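Local coordinates for 2,4-dihydroxyhept-2-ene-1,7-dioic acid aldolase (PDB 6BDE), which binds heme b and, as an H-NOX protein, probably serves as a sensor of nitric oxide or oxygen in signalling, at residues H73-I78 with N148-H153; K90-M95 with E152-S157. The protein carries 1 engineered substitution. One frame throughout, in Å; residues are numbered along the deposited sequence.

Contact 1: H73-I78 with N148-H153; sequences HFFSVI and NKTFEH. With HEM (protoporphyrin IX containing Fe), chain B.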
ATOM      1  N   HIS A  73       0.673   4.984  -6.171  1.00 35.91           N
ATOM      2  CA  HIS A  73      -0.392   5.916  -6.524  1.00 41.71           C
ATOM      3  C   HIS A  73      -1.175   6.356  -5.294  1.00 37.88           C
ATOM      4  O   HIS A  73      -1.611   7.511  -5.209  1.00 46.21           O
ATOM      5  CB  HIS A  73      -1.331   5.282  -7.551  1.00 49.31           C
ATOM      6  CG  HIS A  73      -2.621   6.021  -7.725  1.00 58.29           C
ATOM      7  ND1 HIS A  73      -2.702   7.237  -8.368  1.00 58.36           N
ATOM      8  CD2 HIS A  73      -3.882   5.718  -7.335  1.00 59.26           C
ATOM      9  CE1 HIS A  73      -3.957   7.650  -8.369  1.00 58.77           C
ATOM     10  NE2 HIS A  73      -4.693   6.747  -7.748  1.00 64.13           N
ATOM     11  N   PHE A  74      -1.363   5.453  -4.328  1.00 36.88           N
ATOM     12  CA  PHE A  74      -2.149   5.794  -3.148  1.00 37.64           C
ATOM     13  C   PHE A  74      -1.457   6.818  -2.261  1.00 39.00           C
ATOM     14  O   PHE A  74      -2.131   7.494  -1.477  1.00 43.60           O
ATOM     15  CB  PHE A  74      -2.470   4.538  -2.336  1.00 33.93           C
ATOM     16  CG  PHE A  74      -3.572   4.735  -1.334  1.00 37.04           C
ATOM     17  CD1 PHE A  74      -4.894   4.814  -1.744  1.00 35.88           C
ATOM     18  CD2 PHE A  74      -3.288   4.854   0.016  1.00 41.68           C
ATOM     19  CE1 PHE A  74      -5.911   5.002  -0.827  1.00 41.60           C
ATOM     20  CE2 PHE A  74      -4.301   5.041   0.940  1.00 45.13           C
ATOM     21  CZ  PHE A  74      -5.613   5.115   0.517  1.00 43.07           C
ATOM     22  N   PHE A  75      -0.132   6.949  -2.361  1.00 40.26           N
ATOM     23  CA  PHE A  75       0.556   7.983  -1.593  1.00 38.93           C
ATOM     24  C   PHE A  75       0.107   9.372  -2.023  1.00 40.38           C
ATOM     25  O   PHE A  75      -0.006  10.281  -1.192  1.00 42.94           O
ATOM     26  CB  PHE A  75       2.069   7.837  -1.743  1.00 40.37           C
ATOM     27  CG  PHE A  75       2.857   8.695  -0.791  1.00 38.85           C
ATOM     28  CD1 PHE A  75       3.247   8.205   0.444  1.00 44.49           C
ATOM     29  CD2 PHE A  75       3.205   9.993  -1.131  1.00 44.90           C
ATOM     30  CE1 PHE A  75       3.971   8.992   1.321  1.00 39.72           C
ATOM     31  CE2 PHE A  75       3.926  10.785  -0.259  1.00 45.32           C
ATOM     32  CZ  PHE A  75       4.310  10.283   0.970  1.00 41.28           C
ATOM     33  N   SER A  76      -0.155   9.557  -3.320  1.00 44.32           N
ATOM     34  CA  SER A  76      -0.673  10.836  -3.792  1.00 40.13           C
ATOM     35  C   SER A  76      -2.068  11.108  -3.247  1.00 40.34           C
ATOM     36  O   SER A  76      -2.424  12.268  -3.012  1.00 49.65           O
ATOM     37  CB  SER A  76      -0.680  10.870  -5.321  1.00 44.62           C
ATOM     38  OG  SER A  76      -1.669  10.000  -5.845  1.00 52.04           O
ATOM     39  N   VAL A  77      -2.870  10.060  -3.043  1.00 45.11           N
ATOM     40  CA  VAL A  77      -4.159  10.231  -2.378  1.00 48.17           C
ATOM     41  C   VAL A  77      -3.951  10.695  -0.944  1.00 48.12           C
ATOM     42  O   VAL A  77      -4.709  11.523  -0.424  1.00 52.47           O
ATOM     43  CB  VAL A  77      -4.971   8.924  -2.438  1.00 54.50           C
ATOM     44  CG1 VAL A  77      -6.353   9.126  -1.831  1.00 59.74           C
ATOM     45  CG2 VAL A  77      -5.075   8.425  -3.871  1.00 54.23           C
ATOM     46  N   ILE A  78      -2.916  10.172  -0.285  1.00 46.37           N
ATOM     47  CA  ILE A  78      -2.580  10.622   1.062  1.00 44.98           C
ATOM     48  C   ILE A  78      -2.080  12.060   1.034  1.00 52.15           C
ATOM     49  O   ILE A  78      -2.416  12.868   1.909  1.00 52.70           O
ATOM     50  CB  ILE A  78      -1.541   9.674   1.686  1.00 48.26           C
ATOM     51  CG1 ILE A  78      -2.188   8.332   2.037  1.00 43.67           C
ATOM     52  CG2 ILE A  78      -0.894  10.322   2.897  1.00 54.38           C
ATOM     53  CD1 ILE A  78      -1.208   7.184   2.110  1.00 45.36           C
ATOM     54  N   ASN A 148       8.207   3.547  -0.941  1.00 29.71           N
ATOM     55  CA  ASN A 148       8.970   4.163  -2.023  1.00 33.25           C
ATOM     56  C   ASN A 148       8.661   5.650  -2.137  1.00 36.56           C
ATOM     57  O   ASN A 148       9.569   6.483  -2.242  1.00 36.09           O
ATOM     58  CB  ASN A 148       8.668   3.460  -3.349  1.00 30.68           C
ATOM     59  CG  ASN A 148       9.332   2.103  -3.461  1.00 32.82           C
ATOM     60  OD1 ASN A 148      10.185   1.744  -2.649  1.00 36.30           O
ATOM     61  ND2 ASN A 148       8.946   1.341  -4.477  1.00 32.88           N
ATOM     62  N   LYS A 149       7.374   6.001  -2.114  1.00 31.34           N
ATOM     63  CA  LYS A 149       6.970   7.393  -2.253  1.00 34.87           C
ATOM     64  C   LYS A 149       7.183   8.198  -0.980  1.00 36.50           C
ATOM     65  O   LYS A 149       7.257   9.430  -1.049  1.00 36.75           O
ATOM     66  CB  LYS A 149       5.504   7.472  -2.682  1.00 35.34           C
ATOM     67  CG  LYS A 149       5.266   7.033  -4.116  1.00 33.89           C
ATOM     68  CD  LYS A 149       6.003   7.941  -5.089  1.00 36.37           C
ATOM     69  CE  LYS A 149       5.837   7.468  -6.522  1.00 34.97           C
ATOM     70  NZ  LYS A 149       6.464   8.411  -7.490  1.00 38.87           N
ATOM     71  N   THR A 150       7.278   7.537   0.176  1.00 35.28           N
ATOM     72  CA  THR A 150       7.643   8.241   1.401  1.00 36.30           C
ATOM     73  C   THR A 150       9.051   8.810   1.293  1.00 38.60           C
ATOM     74  O   THR A 150       9.298   9.969   1.648  1.00 39.65           O
ATOM     75  CB  THR A 150       7.534   7.299   2.602  1.00 31.73           C
ATOM     76  OG1 THR A 150       6.172   6.885   2.764  1.00 32.57           O
ATOM     77  CG2 THR A 150       8.004   7.996   3.874  1.00 39.34           C
ATOM     78  N   PHE A 151       9.990   8.006   0.788  1.00 36.03           N
ATOM     79  CA  PHE A 151      11.350   8.492   0.590  1.00 35.52           C
ATOM     80  C   PHE A 151      11.405   9.543  -0.512  1.00 36.14           C
ATOM     81  O   PHE A 151      12.144  10.528  -0.400  1.00 40.02           O
ATOM     82  CB  PHE A 151      12.281   7.324   0.272  1.00 36.67           C
ATOM     83  CG  PHE A 151      12.687   6.536   1.482  1.00 36.55           C
ATOM     84  CD1 PHE A 151      13.782   6.921   2.236  1.00 39.52           C
ATOM     85  CD2 PHE A 151      11.967   5.420   1.875  1.00 33.41           C
ATOM     86  CE1 PHE A 151      14.156   6.207   3.356  1.00 47.02           C
ATOM     87  CE2 PHE A 151      12.336   4.702   2.995  1.00 37.51           C
ATOM     88  CZ  PHE A 151      13.432   5.097   3.736  1.00 38.87           C
ATOM     89  N   GLU A 152      10.622   9.354  -1.578  1.00 35.73           N
ATOM     90  CA  GLU A 152      10.584  10.339  -2.653  1.00 38.45           C
ATOM     91  C   GLU A 152      10.010  11.664  -2.166  1.00 37.71           C
ATOM     92  O   GLU A 152      10.439  12.737  -2.608  1.00 42.09           O
ATOM     93  CB  GLU A 152       9.768   9.804  -3.829  1.00 36.66           C
ATOM     94  CG  GLU A 152       9.664  10.775  -4.997  1.00 42.70           C
ATOM     95  CD  GLU A 152       9.337  10.088  -6.307  1.00 52.50           C
ATOM     96  OE1 GLU A 152       9.064  10.798  -7.298  1.00 52.15           O
ATOM     97  OE2 GLU A 152       9.348   8.839  -6.345  1.00 48.41           O
ATOM     98  N   HIS A 153       9.036  11.607  -1.252  1.00 42.39           N
ATOM     99  CA  HIS A 153       8.439  12.830  -0.724  1.00 41.90           C
ATOM    100  C   HIS A 153       9.473  13.679   0.007  1.00 44.75           C
ATOM    101  O   HIS A 153       9.430  14.914  -0.058  1.00 48.58           O
ATOM    102  CB  HIS A 153       7.273  12.486   0.203  1.00 47.45           C
ATOM    103  CG  HIS A 153       6.640  13.682   0.844  1.00 50.47           C
ATOM    104  ND1 HIS A 153       6.763  13.958   2.189  1.00 56.09           N
ATOM    105  CD2 HIS A 153       5.881  14.675   0.324  1.00 54.53           C
ATOM    106  CE1 HIS A 153       6.108  15.070   2.469  1.00 54.74           C
ATOM    107  NE2 HIS A 153       5.563  15.524   1.355  1.00 60.26           N
TER
HETATM  108  CHA HEM B 201      -4.398  -0.090   4.548  1.00 38.91           C
HETATM  109  CHB HEM B 201      -4.731   5.252   5.465  1.00 36.41           C
HETATM  110  CHC HEM B 201       0.767   5.577   5.671  1.00 37.90           C
HETATM  111  CHD HEM B 201       1.111   0.262   4.505  1.00 31.59           C
HETATM  112  C1A HEM B 201      -4.613   1.578   4.824  1.00 35.01           C
HETATM  113  C2A HEM B 201      -5.963   1.901   4.547  1.00 39.84           C
HETATM  114  C3A HEM B 201      -6.038   3.215   4.777  1.00 38.67           C
HETATM  115  C4A HEM B 201      -4.734   3.582   5.164  1.00 36.53           C
HETATM  116  CMA HEM B 201      -7.266   4.115   4.653  1.00 39.23           C
HETATM  117  CAA HEM B 201      -7.088   0.961   4.119  1.00 32.68           C
HETATM  118  CBA HEM B 201      -7.753   0.412   5.385  1.00 36.99           C
HETATM  119  CGA HEM B 201      -8.979  -0.432   5.050  1.00 38.82           C
HETATM  120  O1A HEM B 201      -9.758  -0.799   5.970  1.00 40.13           O
HETATM  121  O2A HEM B 201      -9.216  -0.763   3.859  1.00 40.66           O
HETATM  122  C1B HEM B 201      -3.121   5.628   5.524  1.00 36.52           C
HETATM  123  C2B HEM B 201      -2.702   7.110   5.476  1.00 36.40           C
HETATM  124  C3B HEM B 201      -1.277   7.119   5.533  1.00 39.00           C
HETATM  125  C4B HEM B 201      -0.891   5.671   5.617  1.00 35.51           C
HETATM  126  CMB HEM B 201      -3.633   8.320   5.396  1.00 46.72           C
HETATM  127  CAB HEM B 201      -0.336   8.319   5.532  1.00 38.06           C
HETATM  128  CBB HEM B 201      -0.447   9.261   6.446  1.00 53.14           C
HETATM  129  C1C HEM B 201       1.041   3.933   5.275  1.00 34.91           C
HETATM  130  C2C HEM B 201       2.387   3.731   4.899  1.00 32.73           C
HETATM  131  C3C HEM B 201       2.464   2.420   4.614  1.00 33.14           C
HETATM  132  C4C HEM B 201       1.166   1.926   4.842  1.00 31.83           C
HETATM  133  CMC HEM B 201       3.506   4.769   4.836  1.00 35.05           C
HETATM  134  CAC HEM B 201       3.690   1.635   4.157  1.00 43.12           C
HETATM  135  CBC HEM B 201       4.331   0.873   5.016  1.00 46.74           C
HETATM  136  C1D HEM B 201      -0.537  -0.033   4.441  1.00 30.76           C
HETATM  137  C2D HEM B 201      -0.772  -1.387   3.815  1.00 29.79           C
HETATM  138  C3D HEM B 201      -2.185  -1.537   3.799  1.00 27.82           C
HETATM  139  C4D HEM B 201      -2.763  -0.247   4.420  1.00 30.76           C
HETATM  140  CMD HEM B 201       0.269  -2.390   3.324  1.00 30.63           C
HETATM  141  CAD HEM B 201      -2.967  -2.740   3.271  1.00 30.61           C
HETATM  142  CBD HEM B 201      -3.758  -3.415   4.388  1.00 32.71           C
HETATM  143  CGD HEM B 201      -2.958  -4.598   4.919  1.00 32.24           C
HETATM  144  O1D HEM B 201      -1.747  -4.726   4.598  1.00 30.69           O
HETATM  145  O2D HEM B 201      -3.510  -5.436   5.679  1.00 30.75           O
HETATM  146  NA  HEM B 201      -3.725   2.606   5.158  1.00 35.39           N
HETATM  147  NB  HEM B 201      -1.948   4.628   5.540  1.00 37.45           N
HETATM  148  NC  HEM B 201       0.167   2.842   5.206  1.00 33.52           N
HETATM  149  ND  HEM B 201      -1.708   0.816   4.793  1.00 32.89           N
HETATM  150 FE   HEM B 201      -1.777   2.621   5.702  1.00 33.46          FE
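F75 of helix 63-81 packs against K149, T150 and H153 of helix 140-153, a helix-helix contact within the heme-binding H-NOX fold; the axes of 73-78 and 148-153 approach to 9.7 Å and cross at -54°. The tight part is the phenylalanine ring. K149 CB lies over one of its faces, 3.9 Å from the F75 centroid, in a CH-pi contact, and K149 O sits above the rim of a face. CG of F75 stands anti to the backbone N (chi1 -169°), which carries the ring across to the other helix. T150 OG1 comes within 3.4 Å of F75 CE1 while giving its polar bond to L146 O, one turn back. H153 CB closes on F75 CZ at 3.8 Å, the two rings being oblique at 53°. L86 also touches both F75 and H153. With the ring cut back to an alanine here, a gap is likely to open between the helices, leaving K149 CB and H153 CB without the ring they pack on. The looser side faces outward: beyond CB the K149 chain bends at chi2 and leads away from buried F75 to a salt bridge with exposed E152 along its own helix. Toward the heme, I78 lays its branches on the porphyrin, CG2 reaching HEM CAB at 3.4 Å and CD1 reaching HEM C3B at 3.4 Å.

Contact 2: K90-M95 with E152-S157; sequences KDPIEM and EHFNSS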
ATOM      1  N   LYS A  90       9.460  15.018   9.163  1.00 46.28           N
ATOM      2  CA  LYS A  90      10.512  15.634   8.370  1.00 48.28           C
ATOM      3  C   LYS A  90      11.536  14.624   7.874  1.00 51.56           C
ATOM      4  O   LYS A  90      12.462  15.005   7.150  1.00 51.52           O
ATOM      5  CB  LYS A  90      11.228  16.727   9.179  1.00 60.49           C
ATOM      6  CG  LYS A  90      10.524  18.080   9.196  1.00 69.74           C
ATOM      7  CD  LYS A  90       9.327  18.086  10.134  1.00 79.35           C
ATOM      8  CE  LYS A  90       8.458  19.311   9.909  1.00 90.01           C
ATOM      9  NZ  LYS A  90       7.107  19.146  10.512  1.00 93.36           N
ATOM     10  N   ASP A  91      11.397  13.349   8.243  1.00 47.03           N
ATOM     11  CA  ASP A  91      12.361  12.316   7.905  1.00 47.80           C
ATOM     12  C   ASP A  91      11.600  11.063   7.486  1.00 45.88           C
ATOM     13  O   ASP A  91      10.623  10.682   8.156  1.00 45.31           O
ATOM     14  CB  ASP A  91      13.284  12.019   9.091  1.00 53.44           C
ATOM     15  CG  ASP A  91      14.291  10.932   8.789  1.00 60.79           C
ATOM     16  OD1 ASP A  91      15.345  11.243   8.195  1.00 55.25           O
ATOM     17  OD2 ASP A  91      14.032   9.766   9.152  1.00 57.82           O
ATOM     18  N   PRO A  92      12.008  10.403   6.398  1.00 40.17           N
ATOM     19  CA  PRO A  92      11.259   9.220   5.944  1.00 42.54           C
ATOM     20  C   PRO A  92      11.385   8.029   6.877  1.00 37.85           C
ATOM     21  O   PRO A  92      10.424   7.260   7.007  1.00 37.68           O
ATOM     22  CB  PRO A  92      11.869   8.926   4.567  1.00 37.69           C
ATOM     23  CG  PRO A  92      13.246   9.495   4.642  1.00 36.66           C
ATOM     24  CD  PRO A  92      13.145  10.716   5.513  1.00 44.77           C
ATOM     25  N   ILE A  93      12.536   7.846   7.524  1.00 40.45           N
ATOM     26  CA  ILE A  93      12.699   6.722   8.442  1.00 36.16           C
ATOM     27  C   ILE A  93      11.825   6.911   9.676  1.00 37.91           C
ATOM     28  O   ILE A  93      11.191   5.963  10.157  1.00 38.04           O
ATOM     29  CB  ILE A  93      14.183   6.549   8.814  1.00 41.34           C
ATOM     30  CG1 ILE A  93      14.975   6.024   7.615  1.00 44.85           C
ATOM     31  CG2 ILE A  93      14.336   5.615  10.006  1.00 41.11           C
ATOM     32  CD1 ILE A  93      14.580   4.630   7.187  1.00 39.74           C
ATOM     33  N   GLU A  94      11.766   8.137  10.202  1.00 38.76           N
ATOM     34  CA  GLU A  94      10.947   8.399  11.382  1.00 39.97           C
ATOM     35  C   GLU A  94       9.466   8.199  11.083  1.00 41.70           C
ATOM     36  O   GLU A  94       8.717   7.695  11.929  1.00 42.37           O
ATOM     37  CB  GLU A  94      11.204   9.816  11.894  1.00 47.57           C
ATOM     38  CG  GLU A  94      10.766  10.043  13.333  1.00 55.55           C
ATOM     39  CD  GLU A  94      11.618   9.280  14.328  1.00 59.48           C
ATOM     40  OE1 GLU A  94      12.846   9.507  14.359  1.00 68.56           O
ATOM     41  OE2 GLU A  94      11.060   8.454  15.079  1.00 67.72           O
ATOM     42  N   MET A  95       9.025   8.588   9.885  1.00 37.25           N
ATOM     43  CA  MET A  95       7.622   8.416   9.522  1.00 40.51           C
ATOM     44  C   MET A  95       7.259   6.940   9.397  1.00 36.07           C
ATOM     45  O   MET A  95       6.206   6.511   9.884  1.00 36.41           O
ATOM     46  CB  MET A  95       7.320   9.158   8.220  1.00 40.50           C
ATOM     47  CG  MET A  95       5.966   8.827   7.616  1.00 39.48           C
ATOM     48  SD  MET A  95       5.497   9.934   6.272  1.00 42.32           S
ATOM     49  CE  MET A  95       4.085   9.062   5.600  1.00 47.22           C
ATOM     50  N   GLU A 152      10.622   9.354  -1.578  1.00 35.73           N
ATOM     51  CA  GLU A 152      10.584  10.339  -2.653  1.00 38.45           C
ATOM     52  C   GLU A 152      10.010  11.664  -2.166  1.00 37.71           C
ATOM     53  O   GLU A 152      10.439  12.737  -2.608  1.00 42.09           O
ATOM     54  CB  GLU A 152       9.768   9.804  -3.829  1.00 36.66           C
ATOM     55  CG  GLU A 152       9.664  10.775  -4.997  1.00 42.70           C
ATOM     56  CD  GLU A 152       9.337  10.088  -6.307  1.00 52.50           C
ATOM     57  OE1 GLU A 152       9.064  10.798  -7.298  1.00 52.15           O
ATOM     58  OE2 GLU A 152       9.348   8.839  -6.345  1.00 48.41           O
ATOM     59  N   HIS A 153       9.036  11.607  -1.252  1.00 42.39           N
ATOM     60  CA  HIS A 153       8.439  12.830  -0.724  1.00 41.90           C
ATOM     61  C   HIS A 153       9.473  13.679   0.007  1.00 44.75           C
ATOM     62  O   HIS A 153       9.430  14.914  -0.058  1.00 48.58           O
ATOM     63  CB  HIS A 153       7.273  12.486   0.203  1.00 47.45           C
ATOM     64  CG  HIS A 153       6.640  13.682   0.844  1.00 50.47           C
ATOM     65  ND1 HIS A 153       6.763  13.958   2.189  1.00 56.09           N
ATOM     66  CD2 HIS A 153       5.881  14.675   0.324  1.00 54.53           C
ATOM     67  CE1 HIS A 153       6.108  15.070   2.469  1.00 54.74           C
ATOM     68  NE2 HIS A 153       5.563  15.524   1.355  1.00 60.26           N
ATOM     69  N   PHE A 154      10.410  13.038   0.703  1.00 44.17           N
ATOM     70  CA  PHE A 154      11.466  13.735   1.423  1.00 44.40           C
ATOM     71  C   PHE A 154      12.739  13.886   0.598  1.00 52.46           C
ATOM     72  O   PHE A 154      13.819  14.076   1.172  1.00 52.53           O
ATOM     73  CB  PHE A 154      11.767  13.014   2.739  1.00 49.12           C
ATOM     74  CG  PHE A 154      10.647  13.086   3.738  1.00 46.43           C
ATOM     75  CD1 PHE A 154       9.926  11.952   4.076  1.00 40.97           C
ATOM     76  CD2 PHE A 154      10.309  14.289   4.334  1.00 51.92           C
ATOM     77  CE1 PHE A 154       8.893  12.016   4.994  1.00 46.44           C
ATOM     78  CE2 PHE A 154       9.278  14.361   5.251  1.00 51.78           C
ATOM     79  CZ  PHE A 154       8.569  13.223   5.581  1.00 48.49           C
ATOM     80  N   ASN A 155      12.632  13.808  -0.729  1.00 43.07           N
ATOM     81  CA  ASN A 155      13.770  13.960  -1.638  1.00 46.99           C
ATOM     82  C   ASN A 155      14.890  12.983  -1.286  1.00 47.77           C
ATOM     83  O   ASN A 155      16.068  13.339  -1.219  1.00 50.54           O
ATOM     84  CB  ASN A 155      14.277  15.403  -1.643  1.00 52.64           C
ATOM     85  CG  ASN A 155      13.191  16.398  -1.999  1.00 66.99           C
ATOM     86  OD1 ASN A 155      12.410  16.177  -2.926  1.00 71.00           O
ATOM     87  ND2 ASN A 155      13.128  17.497  -1.256  1.00 75.61           N
ATOM     88  N   SER A 156      14.505  11.729  -1.059  1.00 47.72           N
ATOM     89  CA  SER A 156      15.439  10.680  -0.683  1.00 44.44           C
ATOM     90  C   SER A 156      15.061   9.400  -1.416  1.00 44.32           C
ATOM     91  O   SER A 156      14.084   9.355  -2.171  1.00 45.37           O
ATOM     92  CB  SER A 156      15.450  10.470   0.837  1.00 59.13           C
ATOM     93  OG  SER A 156      16.382   9.472   1.210  1.00 65.83           O
ATOM     94  N   SER A 157      15.849   8.353  -1.189  1.00 41.03           N
ATOM     95  CA  SER A 157      15.587   7.045  -1.767  1.00 43.27           C
ATOM     96  C   SER A 157      16.172   5.988  -0.844  1.00 40.37           C
ATOM     97  O   SER A 157      17.036   6.275  -0.012  1.00 42.09           O
ATOM     98  CB  SER A 157      16.173   6.920  -3.178  1.00 45.15           C
ATOM     99  OG  SER A 157      17.589   6.946  -3.144  1.00 44.28           O
TER
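With CG anti to its carbonyl carbon (chi1 -68°), F154 swings its ring off the end of helix 140-153 and onto the backbone of K90, D91 and P92; M95, extended with CG anti to the backbone N (chi1 169°), brings its sulfur to the same ring. F154 CE2 approaches K90 C at 3.5 Å, and D91 N lies 3.8 Å above one face, displaced toward the rim. On the opposite face H153 ND1 sits over the centre, the imidazole meeting the ring edge-on rather than flat. P92 crosses it obliquely, P92 CB meeting F154 CD1 at 3.6 Å. M95 SD arrives at the ring edge, 4.2 Å from F154 CE1, in a Met-aromatic contact; L86 and Y89 also touch M95. The loop under the ring is tied down by D91, the N-cap of helix 92-96, whose OD2 accepts from E94 N at 3.0 Å through its anti lone pair. Such a carboxylate is likely to be favoured by the N-terminal end of the helix dipole. K90, exposed to solvent, turns its amine away to A87 O. On the other segment, S156 N returns to F151 O and N155 N to E152 O at 3.1 Å, with N155 at positive phi. An Asp N-cap opening one helix thus meets a Schellman motif closing another, F154 of the closing turn laying its ring on the K90-P92 backbone.

Both contacts draw on helix 140-153, but contact 1 uses its side and contact 2 its C-terminal end. Both are partly buried; the centre of contact 1 is about 10 Å from the chain's centre, that of contact 2 about 16 Å, and F75 is buried where F154 is partly exposed. Contact 1 includes heme-pocket residues, contact 2 more loop and an exposed lysine. Each turns on one phenylalanine without cross-segment hydrogen bonds, yet the partners differ: helix side chains and a carbonyl around F75, loop peptide, proline and sulfur around F154. H153 meets F75 across contact 1 but in contact 2 only backs F154 from its own segment. F151 bridges them, packing its CD1 on P92 CG.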